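Local atomic coordinates of putative cell adhesion protein (Bacteroides eggerthii, PDB entry 4GPV), a protein that probably serves as a fimbrial subunit of the FimA type, assembling into cell-surface pili that take part in bacterial adhesion. Residues C63-G68 against G93-G98; N130-G135 against Y250-D255. All blocks are in the same frame, centred on the assembly; numbering follows the deposited sequence.

Contact 1: residues C63-G68 against G93-G98; sequences CAPYEG and GALAGG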
loop_
_atom_site.group_PDB
_atom_site.type_symbol
_atom_site.label_atom_id
_atom_site.label_comp_id
_atom_site.label_asym_id
_atom_site.label_seq_id
_atom_site.Cartn_x
_atom_site.Cartn_y
_atom_site.Cartn_z
ATOM N N CYS A 63 -16.452 0.822 26.180
ATOM C CA CYS A 63 -17.788 0.915 25.613
ATOM C C CYS A 63 -17.756 0.311 24.211
ATOM O O CYS A 63 -16.670 0.055 23.664
ATOM C CB CYS A 63 -18.263 2.370 25.588
ATOM S SG CYS A 63 -17.134 3.500 24.716
ATOM N N ALA A 64 -18.946 0.124 23.604
ATOM C CA ALA A 64 -19.026 -0.398 22.230
ATOM C C ALA A 64 -18.339 0.596 21.245
ATOM O O ALA A 64 -18.402 1.807 21.447
ATOM C CB ALA A 64 -20.489 -0.637 21.836
ATOM N N PRO A 65 -17.671 0.106 20.189
ATOM C CA PRO A 65 -16.996 1.028 19.249
ATOM C C PRO A 65 -17.922 2.064 18.613
ATOM O O PRO A 65 -19.117 1.813 18.376
ATOM C CB PRO A 65 -16.400 0.090 18.197
ATOM C CG PRO A 65 -16.254 -1.217 18.937
ATOM C CD PRO A 65 -17.458 -1.299 19.802
ATOM N N TYR A 66 -17.385 3.266 18.422
ATOM C CA TYR A 66 -18.104 4.390 17.834
ATOM C C TYR A 66 -17.991 4.333 16.325
ATOM O O TYR A 66 -16.875 4.203 15.787
ATOM C CB TYR A 66 -17.543 5.726 18.369
ATOM C CG TYR A 66 -18.167 6.952 17.744
ATOM C CD1 TYR A 66 -19.348 7.495 18.253
ATOM C CD2 TYR A 66 -17.612 7.539 16.610
ATOM C CE1 TYR A 66 -19.944 8.610 17.663
ATOM C CE2 TYR A 66 -18.213 8.640 16.001
ATOM C CZ TYR A 66 -19.368 9.181 16.541
ATOM O OH TYR A 66 -19.934 10.277 15.945
ATOM N N GLU A 67 -19.128 4.462 15.639
ATOM C CA GLU A 67 -19.150 4.483 14.173
ATOM C C GLU A 67 -19.311 5.924 13.683
ATOM O O GLU A 67 -20.375 6.536 13.871
ATOM C CB GLU A 67 -20.291 3.605 13.635
ATOM C CG GLU A 67 -20.126 2.127 13.907
ATOM C CD GLU A 67 -21.246 1.317 13.294
ATOM O OE1 GLU A 67 -22.295 1.171 13.959
ATOM O OE2 GLU A 67 -21.093 0.862 12.137
ATOM N N GLY A 68 -18.243 6.460 13.097
ATOM C CA GLY A 68 -18.222 7.815 12.562
ATOM C C GLY A 68 -18.479 7.856 11.074
ATOM O O GLY A 68 -18.174 6.900 10.346
ATOM N N GLY A 93 -15.414 0.960 6.480
ATOM C CA GLY A 93 -16.875 0.848 6.415
ATOM C C GLY A 93 -17.552 0.481 7.716
ATOM O O GLY A 93 -16.952 0.577 8.785
ATOM N N ALA A 94 -18.852 0.076 7.640
ATOM C CA ALA A 94 -19.653 -0.266 8.819
ATOM C C ALA A 94 -18.977 -1.285 9.717
ATOM O O ALA A 94 -18.282 -2.185 9.234
ATOM C CB ALA A 94 -21.024 -0.781 8.402
ATOM N N LEU A 95 -19.215 -1.156 11.026
ATOM C CA LEU A 95 -18.669 -2.067 12.017
ATOM C C LEU A 95 -19.185 -3.506 11.801
ATOM O O LEU A 95 -18.373 -4.425 11.727
ATOM C CB LEU A 95 -19.005 -1.570 13.445
ATOM C CG LEU A 95 -18.549 -2.470 14.622
ATOM C CD1 LEU A 95 -17.019 -2.549 14.724
ATOM C CD2 LEU A 95 -19.163 -2.014 15.952
ATOM N N ALA A 96 -20.529 -3.697 11.723
ATOM C CA ALA A 96 -21.148 -5.028 11.628
ATOM C C ALA A 96 -20.735 -5.767 10.358
ATOM O O ALA A 96 -20.725 -5.187 9.276
ATOM C CB ALA A 96 -22.660 -4.919 11.707
ATOM N N GLY A 97 -20.302 -7.013 10.532
ATOM C CA GLY A 97 -19.826 -7.845 9.425
ATOM C C GLY A 97 -18.468 -7.448 8.866
ATOM O O GLY A 97 -17.978 -8.081 7.925
ATOM N N GLY A 98 -17.875 -6.390 9.423
ATOM C CA GLY A 98 -16.577 -5.864 9.009
ATOM C C GLY A 98 -15.406 -6.516 9.719
ATOM O O GLY A 98 -15.574 -7.435 10.535
HETATM O O HOH W 1 -22.419 -1.490 11.941
#
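Glu67 reaches across to the backbone of Leu95 with one carboxylate oxygen, while its aliphatic stem and the side chain of Leu95 cross at about a right angle. OE2 of Glu67 takes the N-H of Leu95 at 3.0 Å in a nearly straight bond (170° at the hydrogen). The donor nevertheless comes from above the carboxylate, 42° out of its plane. Beyond CG the glutamate chain is extended (chi2 -177°), which carries the acid across to the loop. CB of Leu95 also packs on the carboxylate, 3.5 Å from OE2 of Glu67. A bridging water brings in a second backbone N-H: it donates to OE2 of Glu67 at 2.7 Å and accepts from N of Ala96 at 2.9 Å. One oxygen thus holds two consecutive amides, the first directly and the second through water. These amides introduce a type II beta turn from Leu95 to Gly98, closed by a bond of 3.1 Å from N of Gly98 to O of Leu95; the third position, with positive phi, is Gly97. The turn belongs to the loop after strand 83-90, and the carboxylate that meets it projects from the short strand 66-68, which pairs antiparallel with strand 50-56. Beside this grip lies a small apolar contact, in which the branch CD2 of Leu95 is 4.1 Å from CB of Pro65. Pro65 and Glu67 both face the turn, whereas Tyr66 between them points away and packs on Ala74 and Ile76 of strand 73-76. Leu95 also touches Phe100 farther along its loop.

Contact 2: residues N130-G135 against Y250-D255; sequences NLWMSG and YTFGND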
loop_
_atom_site.group_PDB
_atom_site.type_symbol
_atom_site.label_atom_id
_atom_site.label_comp_id
_atom_site.label_asym_id
_atom_site.label_seq_id
_atom_site.Cartn_x
_atom_site.Cartn_y
_atom_site.Cartn_z
ATOM N N ASN A 130 -10.694 5.970 -1.306
ATOM C CA ASN A 130 -10.888 5.213 -0.058
ATOM C C ASN A 130 -9.614 4.527 0.316
ATOM O O ASN A 130 -9.331 3.413 -0.159
ATOM C CB ASN A 130 -12.049 4.184 -0.175
ATOM C CG ASN A 130 -12.445 3.613 1.170
ATOM O OD1 ASN A 130 -13.164 4.262 1.927
ATOM N ND2 ASN A 130 -11.880 2.453 1.545
ATOM N N LEU A 131 -8.832 5.188 1.167
ATOM C CA LEU A 131 -7.569 4.642 1.643
ATOM C C LEU A 131 -7.670 4.365 3.148
ATOM O O LEU A 131 -8.075 5.241 3.902
ATOM C CB LEU A 131 -6.387 5.613 1.350
ATOM C CG LEU A 131 -6.065 5.769 -0.129
ATOM C CD1 LEU A 131 -5.142 6.953 -0.366
ATOM C CD2 LEU A 131 -5.503 4.455 -0.703
ATOM N N TRP A 132 -7.297 3.160 3.576
ATOM C CA TRP A 132 -7.343 2.846 5.010
ATOM C C TRP A 132 -6.318 3.692 5.750
ATOM O O TRP A 132 -5.205 3.860 5.257
ATOM C CB TRP A 132 -7.026 1.360 5.255
ATOM C CG TRP A 132 -8.076 0.392 4.775
ATOM C CD1 TRP A 132 -9.354 0.677 4.392
ATOM C CD2 TRP A 132 -7.939 -1.039 4.695
ATOM N NE1 TRP A 132 -10.003 -0.475 4.021
ATOM C CE2 TRP A 132 -9.168 -1.549 4.224
ATOM C CE3 TRP A 132 -6.889 -1.934 4.966
ATOM C CZ2 TRP A 132 -9.379 -2.920 4.000
ATOM C CZ3 TRP A 132 -7.085 -3.303 4.724
ATOM C CH2 TRP A 132 -8.323 -3.779 4.252
HETATM N N MSE A 133 -6.698 4.227 6.913
HETATM C CA MSE A 133 -5.836 5.019 7.791
HETATM C C MSE A 133 -6.062 4.594 9.211
HETATM O O MSE A 133 -7.154 4.111 9.547
HETATM C CB MSE A 133 -6.105 6.525 7.662
HETATM C CG MSE A 133 -5.777 7.076 6.264
HETATM SE SE MSE A 133 -6.311 8.936 6.124
HETATM C CE MSE A 133 -8.071 8.747 5.405
ATOM N N SER A 134 -5.030 4.696 10.031
ATOM C CA SER A 134 -5.201 4.314 11.416
ATOM C C SER A 134 -4.299 5.159 12.300
ATOM O O SER A 134 -3.322 5.751 11.846
ATOM C CB SER A 134 -4.947 2.818 11.609
ATOM O OG SER A 134 -3.555 2.538 11.485
ATOM N N GLY A 135 -4.647 5.227 13.561
ATOM C CA GLY A 135 -3.874 5.986 14.534
ATOM C C GLY A 135 -4.328 5.676 15.931
ATOM O O GLY A 135 -5.350 5.020 16.120
ATOM N N TYR A 250 -1.291 0.777 -5.095
ATOM C CA TYR A 250 -1.268 0.773 -3.632
ATOM C C TYR A 250 -0.896 -0.619 -3.216
ATOM O O TYR A 250 -1.390 -1.589 -3.813
ATOM C CB TYR A 250 -2.646 1.138 -3.025
ATOM C CG TYR A 250 -3.126 2.483 -3.484
ATOM C CD1 TYR A 250 -2.455 3.652 -3.118
ATOM C CD2 TYR A 250 -4.239 2.596 -4.307
ATOM C CE1 TYR A 250 -2.880 4.900 -3.579
ATOM C CE2 TYR A 250 -4.699 3.838 -4.736
ATOM C CZ TYR A 250 -4.009 4.983 -4.383
ATOM O OH TYR A 250 -4.461 6.185 -4.857
ATOM N N THR A 251 -0.065 -0.752 -2.184
ATOM C CA THR A 251 0.302 -2.104 -1.746
ATOM C C THR A 251 0.575 -2.072 -0.258
ATOM O O THR A 251 0.630 -0.996 0.323
ATOM C CB THR A 251 1.533 -2.611 -2.555
ATOM O OG1 THR A 251 1.720 -4.015 -2.280
ATOM C CG2 THR A 251 2.826 -1.853 -2.225
ATOM N N PHE A 252 0.762 -3.226 0.351
ATOM C CA PHE A 252 1.082 -3.214 1.764
ATOM C C PHE A 252 2.603 -3.460 2.019
ATOM O O PHE A 252 3.365 -3.838 1.110
ATOM C CB PHE A 252 0.229 -4.241 2.521
ATOM C CG PHE A 252 -1.236 -3.872 2.598
ATOM C CD1 PHE A 252 -1.634 -2.544 2.779
ATOM C CD2 PHE A 252 -2.216 -4.856 2.555
ATOM C CE1 PHE A 252 -3.004 -2.208 2.852
ATOM C CE2 PHE A 252 -3.584 -4.516 2.648
ATOM C CZ PHE A 252 -3.956 -3.200 2.815
ATOM N N GLY A 253 3.019 -3.242 3.268
ATOM C CA GLY A 253 4.405 -3.391 3.696
ATOM C C GLY A 253 4.994 -4.725 3.315
ATOM O O GLY A 253 4.303 -5.736 3.341
ATOM N N ASN A 254 6.243 -4.740 2.888
ATOM C CA ASN A 254 6.891 -5.985 2.501
ATOM C C ASN A 254 8.407 -5.813 2.603
ATOM O O ASN A 254 8.993 -5.211 1.710
ATOM C CB ASN A 254 6.498 -6.449 1.070
ATOM C CG ASN A 254 7.056 -7.813 0.716
ATOM O OD1 ASN A 254 7.594 -8.562 1.561
ATOM N ND2 ASN A 254 6.987 -8.157 -0.547
ATOM N N ASP A 255 9.030 -6.422 3.628
ATOM C CA ASP A 255 10.499 -6.348 3.832
ATOM C C ASP A 255 11.242 -7.297 2.893
ATOM O O ASP A 255 12.483 -7.300 2.840
ATOM C CB ASP A 255 10.885 -6.615 5.314
ATOM C CG ASP A 255 10.417 -7.944 5.908
ATOM O OD1 ASP A 255 10.109 -8.884 5.127
ATOM O OD2 ASP A 255 10.430 -8.069 7.145
#
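The carbonyl oxygen of Leu131 accepts a hydrogen bond from ND2 of Asn91, and the N-H of Trp132, in the same peptide group, is given to OE1 of Gln126. These bonds fix the peptide joining Leu131 and Trp132, and the two side chains it carries meet Tyr250 and Phe252 through purely apolar contacts. Leu131 sends a single methyl over the ring of Tyr250. CD1 lies anti to CA (chi2 167°), which leaves CD2 as the branch turned onto the tyrosine, and it stands 3.8 Å from the ring centroid of Tyr250, only 7° off the normal. This is a well-centred CH-pi contact; the nearest ring atom, CE1 of Tyr250, lies 3.9 Å from CD2 of Leu131. The neighbouring pair is an instructive contrast. The planes of Trp132 and Phe252 are within 21° of parallel, yet the rings are slid so far apart that they barely overlap: the centroids of the indole six-membered ring of Trp132 and the phenyl ring of Phe252 are 5.9 Å apart. CZ of Phe252 meets the CE3-CZ3 side of the indole, nearest CZ3 of Trp132 at 3.7 Å. Phe194 meets the indole as well, and Leu131 packs further on Phe155 and Trp338, so both residues belong to a larger buried cluster. Strands 133-138 and 247-251 both pair antiparallel with the long, broken strand 146-169. Near the middle of this elongated chain, such an aromatic and aliphatic cluster is consistent with the junction between the two beta-rich domains of a FimA-like pilus subunit.

Contact 1 and contact 2 follow one another along the chain and reach the same mixed sheet, but they represent different kinds of packing. Contact 1 lies at the surface, its centre about 23 Å from that of the chain, and combines a carboxylate, a water and a small apolar contact; contact 2 is buried, its centre about 4 Å from the chain centre, and is apolar across its segments. The centres of the two contacts are about 20 Å apart and their nearest atoms about 6 Å, without touching. Strand 83-90, which precedes the turn of contact 1, pairs antiparallel with strand 133-138 of contact 2. A Tris molecule, probably from the crystallisation liquor, lies close to the Tyr250 side chain of contact 2.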